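Local coordinates for manganese-binding protein (Chlamydia trachomatis, PDB 6NSI) that binds iron, manganese and nickel ions, preferring ferrous iron, and hands them to the membrane permease of an ABC transporter for import, at residues A[152-157]-A[272-277]; A[163-168]-A[221-226]; A[213-218]-A[238-243]. All blocks are in the same frame, centred on the assembly; numbering follows the deposited sequence.

Interaction 1. Residues A[152-157]-A[272-277]; sequences RSLSTI and HNVRTI
Leu154 and Val274 mark the closest backbone approach, their CA atoms 7.1 Å apart, where the C-terminal part of helix 129-154 faces helix 266-280 and the chain goes on into a type I turn from Leu154 to Ile157. CG of Leu154 lies 4.0 Å from CG1 of Val274, and its CD1 rests near both Val274 methyls. The other branch, CD2, reaches further along the helix and stops 4.0 Å from CG2 of Ile277. Because Ile277 CG2 stands anti to its backbone N while CG1 lies beside that N (chi1 -68°), this single methyl serves two partners: CD1 of Ile157 comes up to it at 4.1 Å, across the line of the Ile277 side chain. No hydrogen bond spans the two segments; the side chains meet through buried apolar packing, with Ile157 CD1 also beside Ile277 O. In this family of solute-binding proteins a long helix bridges the two lobes, and helix 129-154 fits that role, so the contact ties its last turn to the C-terminal helix. Phe174 of helix 172-178 touches Leu154, Val274 and Ile277 alike. The hydroxyl of buried Ser153 is satisfied: OG bonds to Trp149 O and to Leu286 N, while Ser153 O accepts both the N and, at 2.7 Å and within the carbonyl plane, the OG1 of Thr156.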
loop_
_atom_site.group_PDB
_atom_site.type_symbol
_atom_site.label_atom_id
_atom_site.label_comp_id
_atom_site.label_asym_id
_atom_site.label_seq_id
_atom_site.Cartn_x
_atom_site.Cartn_y
_atom_site.Cartn_z
ATOM N N ARG A 152 -6.163 -17.067 1.961
ATOM C CA ARG A 152 -6.852 -18.096 2.730
ATOM C C ARG A 152 -7.478 -17.519 3.994
ATOM O O ARG A 152 -8.637 -17.824 4.312
ATOM C CB ARG A 152 -5.884 -19.235 3.069
ATOM C CG ARG A 152 -5.631 -20.214 1.911
ATOM C CD ARG A 152 -4.252 -20.895 2.006
ATOM N NE ARG A 152 -3.708 -20.825 3.368
ATOM C CZ ARG A 152 -2.412 -20.700 3.676
ATOM N NH1 ARG A 152 -1.487 -20.626 2.722
ATOM N NH2 ARG A 152 -2.041 -20.639 4.955
ATOM N N SER A 153 -6.734 -16.684 4.727
ATOM C CA SER A 153 -7.277 -16.082 5.944
ATOM C C SER A 153 -8.453 -15.168 5.626
ATOM O O SER A 153 -9.515 -15.250 6.257
ATOM C CB SER A 153 -6.192 -15.300 6.685
ATOM O OG SER A 153 -5.117 -16.141 7.073
ATOM N N LEU A 154 -8.280 -14.292 4.643
ATOM C CA LEU A 154 -9.340 -13.351 4.320
ATOM C C LEU A 154 -10.551 -14.054 3.734
ATOM O O LEU A 154 -11.664 -13.532 3.831
ATOM C CB LEU A 154 -8.790 -12.273 3.388
ATOM C CG LEU A 154 -7.755 -11.368 4.100
ATOM C CD1 LEU A 154 -6.879 -10.556 3.130
ATOM C CD2 LEU A 154 -8.443 -10.442 5.075
ATOM N N SER A 155 -10.366 -15.258 3.186
ATOM C CA SER A 155 -11.489 -16.030 2.667
ATOM C C SER A 155 -12.407 -16.554 3.758
ATOM O O SER A 155 -13.521 -16.983 3.447
ATOM C CB SER A 155 -10.976 -17.200 1.838
ATOM O OG SER A 155 -10.705 -16.740 0.533
ATOM N N THR A 156 -11.970 -16.534 5.019
ATOM C CA THR A 156 -12.809 -16.998 6.120
ATOM C C THR A 156 -13.782 -15.923 6.608
ATOM O O THR A 156 -14.699 -16.228 7.381
ATOM C CB THR A 156 -11.927 -17.485 7.288
ATOM O OG1 THR A 156 -11.277 -16.368 7.904
ATOM C CG2 THR A 156 -10.847 -18.485 6.805
ATOM N N ILE A 157 -13.592 -14.675 6.197
ATOM C CA ILE A 157 -14.553 -13.615 6.489
ATOM C C ILE A 157 -15.889 -13.991 5.867
ATOM O O ILE A 157 -15.953 -14.167 4.642
ATOM C CB ILE A 157 -14.071 -12.264 5.938
ATOM C CG1 ILE A 157 -12.767 -11.856 6.613
ATOM C CG2 ILE A 157 -15.195 -11.185 6.072
ATOM C CD1 ILE A 157 -12.140 -10.613 5.985
ATOM N N HIS A 272 -0.039 -7.825 9.948
ATOM C CA HIS A 272 -0.907 -7.180 10.930
ATOM C C HIS A 272 -2.212 -6.708 10.296
ATOM O O HIS A 272 -3.293 -6.864 10.887
ATOM C CB HIS A 272 -0.193 -5.996 11.591
ATOM C CG HIS A 272 -1.119 -5.096 12.354
ATOM N ND1 HIS A 272 -1.292 -5.189 13.721
ATOM C CD2 HIS A 272 -1.948 -4.105 11.936
ATOM C CE1 HIS A 272 -2.175 -4.285 14.111
ATOM N NE2 HIS A 272 -2.594 -3.621 13.046
ATOM N N ASN A 273 -2.128 -6.098 9.105
ATOM C CA ASN A 273 -3.332 -5.626 8.427
ATOM C C ASN A 273 -4.277 -6.784 8.136
ATOM O O ASN A 273 -5.491 -6.670 8.332
ATOM C CB ASN A 273 -2.962 -4.913 7.128
ATOM C CG ASN A 273 -2.505 -3.473 7.352
ATOM O OD1 ASN A 273 -2.701 -2.893 8.427
ATOM N ND2 ASN A 273 -1.910 -2.890 6.329
ATOM N N VAL A 274 -3.731 -7.908 7.660
ATOM C CA VAL A 274 -4.578 -9.048 7.321
ATOM C C VAL A 274 -5.204 -9.638 8.579
ATOM O O VAL A 274 -6.396 -9.964 8.596
ATOM C CB VAL A 274 -3.768 -10.096 6.530
ATOM C CG1 VAL A 274 -4.549 -11.413 6.419
ATOM C CG2 VAL A 274 -3.428 -9.551 5.139
ATOM N N ARG A 275 -4.413 -9.787 9.648
ATOM C CA ARG A 275 -4.944 -10.285 10.914
ATOM C C ARG A 275 -6.059 -9.384 11.429
ATOM O O ARG A 275 -7.137 -9.860 11.795
ATOM C CB ARG A 275 -3.824 -10.377 11.955
ATOM C CG ARG A 275 -2.911 -11.583 11.794
ATOM C CD ARG A 275 -1.754 -11.589 12.820
ATOM N NE ARG A 275 -0.516 -12.067 12.206
ATOM C CZ ARG A 275 -0.152 -13.349 12.161
ATOM N NH1 ARG A 275 -0.931 -14.280 12.713
ATOM N NH2 ARG A 275 0.991 -13.707 11.569
ATOM N N THR A 276 -5.800 -8.072 11.467
ATOM C CA THR A 276 -6.788 -7.109 11.936
ATOM C C THR A 276 -8.079 -7.186 11.118
ATOM O O THR A 276 -9.173 -7.321 11.675
ATOM C CB THR A 276 -6.179 -5.704 11.897
ATOM O OG1 THR A 276 -5.017 -5.695 12.741
ATOM C CG2 THR A 276 -7.185 -4.624 12.400
ATOM N N ILE A 277 -7.971 -7.141 9.791
ATOM C CA ILE A 277 -9.185 -7.149 8.976
ATOM C C ILE A 277 -9.918 -8.484 9.113
ATOM O O ILE A 277 -11.146 -8.517 9.267
ATOM C CB ILE A 277 -8.825 -6.816 7.517
ATOM C CG1 ILE A 277 -8.360 -5.351 7.449
ATOM C CG2 ILE A 277 -10.015 -7.109 6.542
ATOM C CD1 ILE A 277 -7.950 -4.907 6.087
#

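Interaction 2. Residues A[163-168]-A[221-226]; sequences YLVTGH and NDVEVV. With FE (Fe (III) ion), chain B; NA (sodium ion), chain C.
Val165 forms the tight end of this contact, where its CA lies 5.0 Å from that of Val226 and the two chains run alongside. With CG1 anti to the backbone N (chi1 -180°), Val165 sends its methyls to different partners: CG1 packs against Val226 CG1 at 3.7 Å, and CG2 meets Val223 CG1 at 3.9 Å. The other methyl of that valine, Val223 CG2, sits 3.8 Å from Tyr163 CB. Helix 208-221 closes over this apolar patch, Val214 and Tyr217 touching Val165. No direct hydrogen bond joins the segments. One water takes that place, accepting from Val165 N and donating to the carbonyl oxygens of Tyr163 and of Val225, so that three backbone groups grip it between the chains. Toward the solvent the packing changes to flat groups: Asn221 lies on one face of the Tyr163 ring, with CB 4.0 Å from the ring centroid and 14° off its normal, and the amide and ring planes stack only 10° apart. Beyond Asn221, exposed Asp222 binds a sodium ion through OD1 at 2.3 Å, together with Ser219 O and a water. At the other end, past strand 164-165, Thr166 OG1 bonds to His168 O, and Glu229 holds ND1 of His168; NE2 points to the ferric ion at 2.2 Å, with His36, His102 and Asp260 completing the protein ligands. Parallel strands joined by beta-alpha-beta crossovers, with a metal ligand in the loop after a strand, are characteristic of the C-terminal lobe of such metal-binding proteins and its interlobe site.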
loop_
_atom_site.group_PDB
_atom_site.type_symbol
_atom_site.label_atom_id
_atom_site.label_comp_id
_atom_site.label_asym_id
_atom_site.label_seq_id
_atom_site.Cartn_x
_atom_site.Cartn_y
_atom_site.Cartn_z
ATOM N N TYR A 163 -16.987 -6.044 3.603
ATOM C CA TYR A 163 -17.249 -4.639 3.296
ATOM C C TYR A 163 -16.287 -3.866 4.178
ATOM O O TYR A 163 -16.409 -3.917 5.413
ATOM C CB TYR A 163 -18.713 -4.261 3.575
ATOM C CG TYR A 163 -19.672 -4.978 2.649
ATOM C CD1 TYR A 163 -19.933 -4.481 1.380
ATOM C CD2 TYR A 163 -20.276 -6.175 3.030
ATOM C CE1 TYR A 163 -20.789 -5.146 0.504
ATOM C CE2 TYR A 163 -21.136 -6.855 2.168
ATOM C CZ TYR A 163 -21.386 -6.332 0.911
ATOM O OH TYR A 163 -22.227 -6.989 0.057
ATOM N N LEU A 164 -15.306 -3.215 3.550
ATOM C CA LEU A 164 -14.136 -2.663 4.229
ATOM C C LEU A 164 -14.224 -1.138 4.270
ATOM O O LEU A 164 -14.019 -0.466 3.248
ATOM C CB LEU A 164 -12.851 -3.120 3.533
ATOM C CG LEU A 164 -11.543 -2.572 4.117
ATOM C CD1 LEU A 164 -11.387 -2.955 5.595
ATOM C CD2 LEU A 164 -10.387 -3.075 3.275
ATOM N N VAL A 165 -14.501 -0.595 5.452
ATOM C CA VAL A 165 -14.637 0.849 5.639
ATOM C C VAL A 165 -13.360 1.356 6.299
ATOM O O VAL A 165 -13.054 0.986 7.437
ATOM C CB VAL A 165 -15.876 1.198 6.487
ATOM C CG1 VAL A 165 -15.987 2.724 6.659
ATOM C CG2 VAL A 165 -17.158 0.628 5.854
ATOM N N THR A 166 -12.611 2.204 5.602
ATOM C CA THR A 166 -11.341 2.706 6.109
ATOM C C THR A 166 -11.298 4.230 6.071
ATOM O O THR A 166 -12.238 4.893 5.630
ATOM C CB THR A 166 -10.162 2.158 5.303
ATOM O OG1 THR A 166 -10.220 2.708 3.975
ATOM C CG2 THR A 166 -10.220 0.627 5.257
ATOM N N GLY A 167 -10.168 4.772 6.553
ATOM C CA GLY A 167 -10.016 6.215 6.645
ATOM C C GLY A 167 -9.924 6.887 5.285
ATOM O O GLY A 167 -10.643 7.859 5.018
ATOM N N HIS A 168 -8.998 6.419 4.429
ATOM C CA HIS A 168 -8.970 6.840 3.032
ATOM C C HIS A 168 -8.882 5.611 2.140
ATOM O O HIS A 168 -8.838 4.474 2.615
ATOM C CB HIS A 168 -7.852 7.869 2.739
ATOM C CG HIS A 168 -6.459 7.315 2.593
ATOM N ND1 HIS A 168 -5.777 6.699 3.627
ATOM C CD2 HIS A 168 -5.572 7.414 1.567
ATOM C CE1 HIS A 168 -4.553 6.391 3.224
ATOM N NE2 HIS A 168 -4.405 6.814 1.983
ATOM N N ASN A 221 -25.079 -1.918 4.148
ATOM C CA ASN A 221 -24.351 -3.181 4.196
ATOM C C ASN A 221 -24.231 -3.752 5.601
ATOM O O ASN A 221 -23.561 -4.772 5.782
ATOM C CB ASN A 221 -22.966 -3.002 3.579
ATOM C CG ASN A 221 -23.044 -2.634 2.118
ATOM O OD1 ASN A 221 -22.444 -1.653 1.668
ATOM N ND2 ASN A 221 -23.821 -3.391 1.376
ATOM N N ASP A 222 -24.869 -3.126 6.591
ATOM C CA ASP A 222 -24.820 -3.608 7.973
ATOM C C ASP A 222 -23.387 -3.813 8.437
ATOM O O ASP A 222 -23.050 -4.829 9.047
ATOM C CB ASP A 222 -25.624 -4.899 8.129
ATOM C CG ASP A 222 -27.055 -4.725 7.732
ATOM O OD1 ASP A 222 -27.678 -3.797 8.279
ATOM O OD2 ASP A 222 -27.559 -5.506 6.886
ATOM N N VAL A 223 -22.525 -2.842 8.125
ATOM C CA VAL A 223 -21.148 -2.887 8.584
ATOM C C VAL A 223 -21.125 -2.647 10.091
ATOM O O VAL A 223 -21.744 -1.699 10.587
ATOM C CB VAL A 223 -20.317 -1.829 7.831
ATOM C CG1 VAL A 223 -18.926 -1.760 8.375
ATOM C CG2 VAL A 223 -20.285 -2.103 6.331
ATOM N N GLU A 224 -20.399 -3.491 10.835
ATOM C CA GLU A 224 -20.366 -3.348 12.283
ATOM C C GLU A 224 -19.096 -2.691 12.799
ATOM O O GLU A 224 -19.076 -2.231 13.948
ATOM C CB GLU A 224 -20.521 -4.715 12.963
ATOM C CG GLU A 224 -21.778 -5.460 12.587
ATOM C CD GLU A 224 -21.692 -6.927 12.986
ATOM O OE1 GLU A 224 -21.244 -7.214 14.121
ATOM O OE2 GLU A 224 -22.028 -7.792 12.154
ATOM N N VAL A 225 -18.046 -2.630 11.981
ATOM C CA VAL A 225 -16.764 -2.099 12.408
ATOM C C VAL A 225 -16.140 -1.314 11.257
ATOM O O VAL A 225 -16.312 -1.647 10.078
ATOM C CB VAL A 225 -15.843 -3.247 12.904
ATOM C CG1 VAL A 225 -15.799 -4.351 11.874
ATOM C CG2 VAL A 225 -14.451 -2.729 13.251
ATOM N N VAL A 226 -15.423 -0.245 11.615
ATOM C CA VAL A 226 -14.686 0.581 10.670
ATOM C C VAL A 226 -13.237 0.650 11.146
ATOM O O VAL A 226 -12.944 0.460 12.324
ATOM C CB VAL A 226 -15.311 1.987 10.554
ATOM C CG1 VAL A 226 -16.796 1.879 10.198
ATOM C CG2 VAL A 226 -15.157 2.741 11.876
HETATM FE FE FE B . -2.579 6.715 0.674
HETATM NA NA NA C . -29.083 -2.020 7.680
HETATM O O HOH W 1 -15.442 -2.378 7.501
HETATM O O HOH W 2 -29.240 -3.358 5.556
#

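Interaction 3. Residues A[213-218]-A[238-243]; sequences RVVEYI and RKIVSC
Ile240 projects from helix 235-242 toward Val214, Val215 and Ile218 of helix 208-221, and each of the three meets it from a different direction. Val214 crosses it at about a right angle: the terminal CD1 of Ile240 presses on CB of Val214 at 3.7 Å, with Val214 CG1 equally near. Val215 instead slides past in the opposite sense, its CG2 lying 3.8 Å from CG2 of Ile240 and close to the backbone oxygen of the same residue. Ile218 comes in at a slant, and its CD1 is only 3.4 Å from Ile240 CG2, tighter than normal carbon packing. The torsions of Ile240 explain the division: CG1 lies beside the backbone N (chi1 -76°), carrying CD1 toward Val214, while CG2, anti to that N, is left for Val215 and Ile218. The short helical segments pass at 9.5 Å between axes with a crossing angle of -48°. These helices precede and follow strand 225-226 in the alpha/beta C-terminal lobe, and both touch its strands, Val214 reaching Ile195 while Val241 reaches Leu252. At the outer edge, where helix 235-242 gives way to exposed Cys243, CB of that cysteine rests 4.1 Å from Val215 CG2.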
loop_
_atom_site.group_PDB
_atom_site.type_symbol
_atom_site.label_atom_id
_atom_site.label_comp_id
_atom_site.label_asym_id
_atom_site.label_seq_id
_atom_site.Cartn_x
_atom_site.Cartn_y
_atom_site.Cartn_z
ATOM N N ARG A 213 -22.332 9.752 2.802
ATOM C CA ARG A 213 -22.086 8.631 1.904
ATOM C C ARG A 213 -21.657 7.381 2.678
ATOM O O ARG A 213 -22.225 6.296 2.498
ATOM C CB ARG A 213 -21.024 9.054 0.889
ATOM C CG ARG A 213 -20.614 8.012 -0.110
ATOM C CD ARG A 213 -19.791 8.675 -1.217
ATOM N NE ARG A 213 -18.677 9.482 -0.692
ATOM C CZ ARG A 213 -17.496 8.979 -0.322
ATOM N NH1 ARG A 213 -17.275 7.672 -0.386
ATOM N NH2 ARG A 213 -16.538 9.772 0.140
ATOM N N VAL A 214 -20.682 7.526 3.582
ATOM C CA VAL A 214 -20.171 6.363 4.318
ATOM C C VAL A 214 -21.197 5.866 5.341
ATOM O O VAL A 214 -21.356 4.647 5.547
ATOM C CB VAL A 214 -18.813 6.701 4.968
ATOM C CG1 VAL A 214 -18.255 5.501 5.733
ATOM C CG2 VAL A 214 -17.823 7.127 3.917
ATOM N N VAL A 215 -21.929 6.788 5.981
ATOM C CA VAL A 215 -22.974 6.391 6.930
ATOM C C VAL A 215 -24.049 5.549 6.239
ATOM O O VAL A 215 -24.482 4.506 6.753
ATOM C CB VAL A 215 -23.568 7.643 7.611
ATOM C CG1 VAL A 215 -24.902 7.330 8.307
ATOM C CG2 VAL A 215 -22.562 8.221 8.607
ATOM N N GLU A 216 -24.494 5.978 5.056
ATOM C CA GLU A 216 -25.514 5.208 4.346
ATOM C C GLU A 216 -24.967 3.859 3.883
ATOM O O GLU A 216 -25.681 2.843 3.911
ATOM C CB GLU A 216 -26.049 6.020 3.168
ATOM C CG GLU A 216 -26.815 7.286 3.587
ATOM C CD GLU A 216 -27.598 7.916 2.438
ATOM O OE1 GLU A 216 -27.100 7.943 1.293
ATOM O OE2 GLU A 216 -28.713 8.399 2.678
ATOM N N TYR A 217 -23.706 3.829 3.449
ATOM C CA TYR A 217 -23.067 2.559 3.103
ATOM C C TYR A 217 -23.023 1.624 4.301
ATOM O O TYR A 217 -23.300 0.426 4.169
ATOM C CB TYR A 217 -21.661 2.826 2.576
ATOM C CG TYR A 217 -20.805 1.623 2.210
ATOM C CD1 TYR A 217 -20.089 0.931 3.187
ATOM C CD2 TYR A 217 -20.637 1.241 0.882
ATOM C CE1 TYR A 217 -19.242 -0.145 2.850
ATOM C CE2 TYR A 217 -19.799 0.156 0.532
ATOM C CZ TYR A 217 -19.110 -0.524 1.525
ATOM O OH TYR A 217 -18.256 -1.588 1.212
ATOM N N ILE A 218 -22.654 2.147 5.475
ATOM C CA ILE A 218 -22.583 1.313 6.678
ATOM C C ILE A 218 -23.953 0.710 6.984
ATOM O O ILE A 218 -24.076 -0.484 7.279
ATOM C CB ILE A 218 -22.046 2.144 7.862
ATOM C CG1 ILE A 218 -20.527 2.252 7.807
ATOM C CG2 ILE A 218 -22.508 1.576 9.209
ATOM C CD1 ILE A 218 -20.007 3.326 8.751
ATOM N N ARG A 238 -14.574 9.056 13.194
ATOM C CA ARG A 238 -15.217 9.184 14.497
ATOM C C ARG A 238 -16.595 9.826 14.369
ATOM O O ARG A 238 -17.535 9.403 15.051
ATOM C CB ARG A 238 -14.329 9.958 15.471
ATOM C CG ARG A 238 -13.131 9.136 15.943
ATOM C CD ARG A 238 -12.818 9.360 17.421
ATOM N NE ARG A 238 -12.122 8.219 18.021
ATOM C CZ ARG A 238 -10.854 7.907 17.764
ATOM N NH1 ARG A 238 -10.153 8.662 16.924
ATOM N NH2 ARG A 238 -10.279 6.851 18.342
ATOM N N LYS A 239 -16.741 10.818 13.472
ATOM C CA LYS A 239 -18.054 11.411 13.190
ATOM C C LYS A 239 -18.998 10.407 12.550
ATOM O O LYS A 239 -20.184 10.351 12.900
ATOM C CB LYS A 239 -17.938 12.615 12.251
ATOM C CG LYS A 239 -17.137 13.784 12.753
ATOM C CD LYS A 239 -17.011 14.814 11.628
ATOM C CE LYS A 239 -16.144 16.013 12.037
ATOM N NZ LYS A 239 -16.143 16.235 13.515
ATOM N N ILE A 240 -18.510 9.655 11.564
ATOM C CA ILE A 240 -19.336 8.636 10.917
ATOM C C ILE A 240 -19.887 7.673 11.955
ATOM O O ILE A 240 -21.083 7.345 11.954
ATOM C CB ILE A 240 -18.518 7.906 9.831
ATOM C CG1 ILE A 240 -18.367 8.785 8.592
ATOM C CG2 ILE A 240 -19.187 6.595 9.426
ATOM C CD1 ILE A 240 -17.152 8.433 7.744
ATOM N N VAL A 241 -19.031 7.239 12.884
ATOM C CA VAL A 241 -19.437 6.277 13.909
ATOM C C VAL A 241 -20.525 6.869 14.804
ATOM O O VAL A 241 -21.553 6.232 15.076
ATOM C CB VAL A 241 -18.206 5.838 14.727
ATOM C CG1 VAL A 241 -18.616 5.314 16.104
ATOM C CG2 VAL A 241 -17.412 4.794 13.943
ATOM N N SER A 242 -20.311 8.102 15.271
ATOM C CA SER A 242 -21.265 8.776 16.152
ATOM C C SER A 242 -22.600 9.081 15.478
ATOM O O SER A 242 -23.593 9.303 16.180
ATOM C CB SER A 242 -20.666 10.087 16.656
ATOM O OG SER A 242 -20.871 11.111 15.689
ATOM N N CYS A 243 -22.637 9.123 14.145
ATOM C CA CYS A 243 -23.821 9.497 13.384
ATOM C C CYS A 243 -24.716 8.306 13.072
ATOM O O CYS A 243 -25.676 8.445 12.305
ATOM C CB CYS A 243 -23.407 10.214 12.092
ATOM S SG CYS A 243 -23.051 12.000 12.318
#

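In the fold
Interaction 2 lies between the other two, its centre 14 Å from that of interaction 1 and 9 Å from that of interaction 3. Leu164 CD1 meets Ile277 CD1 at 4.0 Å, joining strand 164-165 to the C-terminal helix of interaction 1. On the side of interaction 3, Val165 CG1 packs 3.7 Å from Val214 CG1, and Val223 N probably bonds to Ile218 O at 2.9 Å, where the chain leaves helix 208-221. Interactions 1 and 3 do not touch. His168 in 163-168 binds the ferric ion directly; the side chain of Ile277 stays about 14 Å from the metal, and that of Val214 about 10 Å from the His168 side chain.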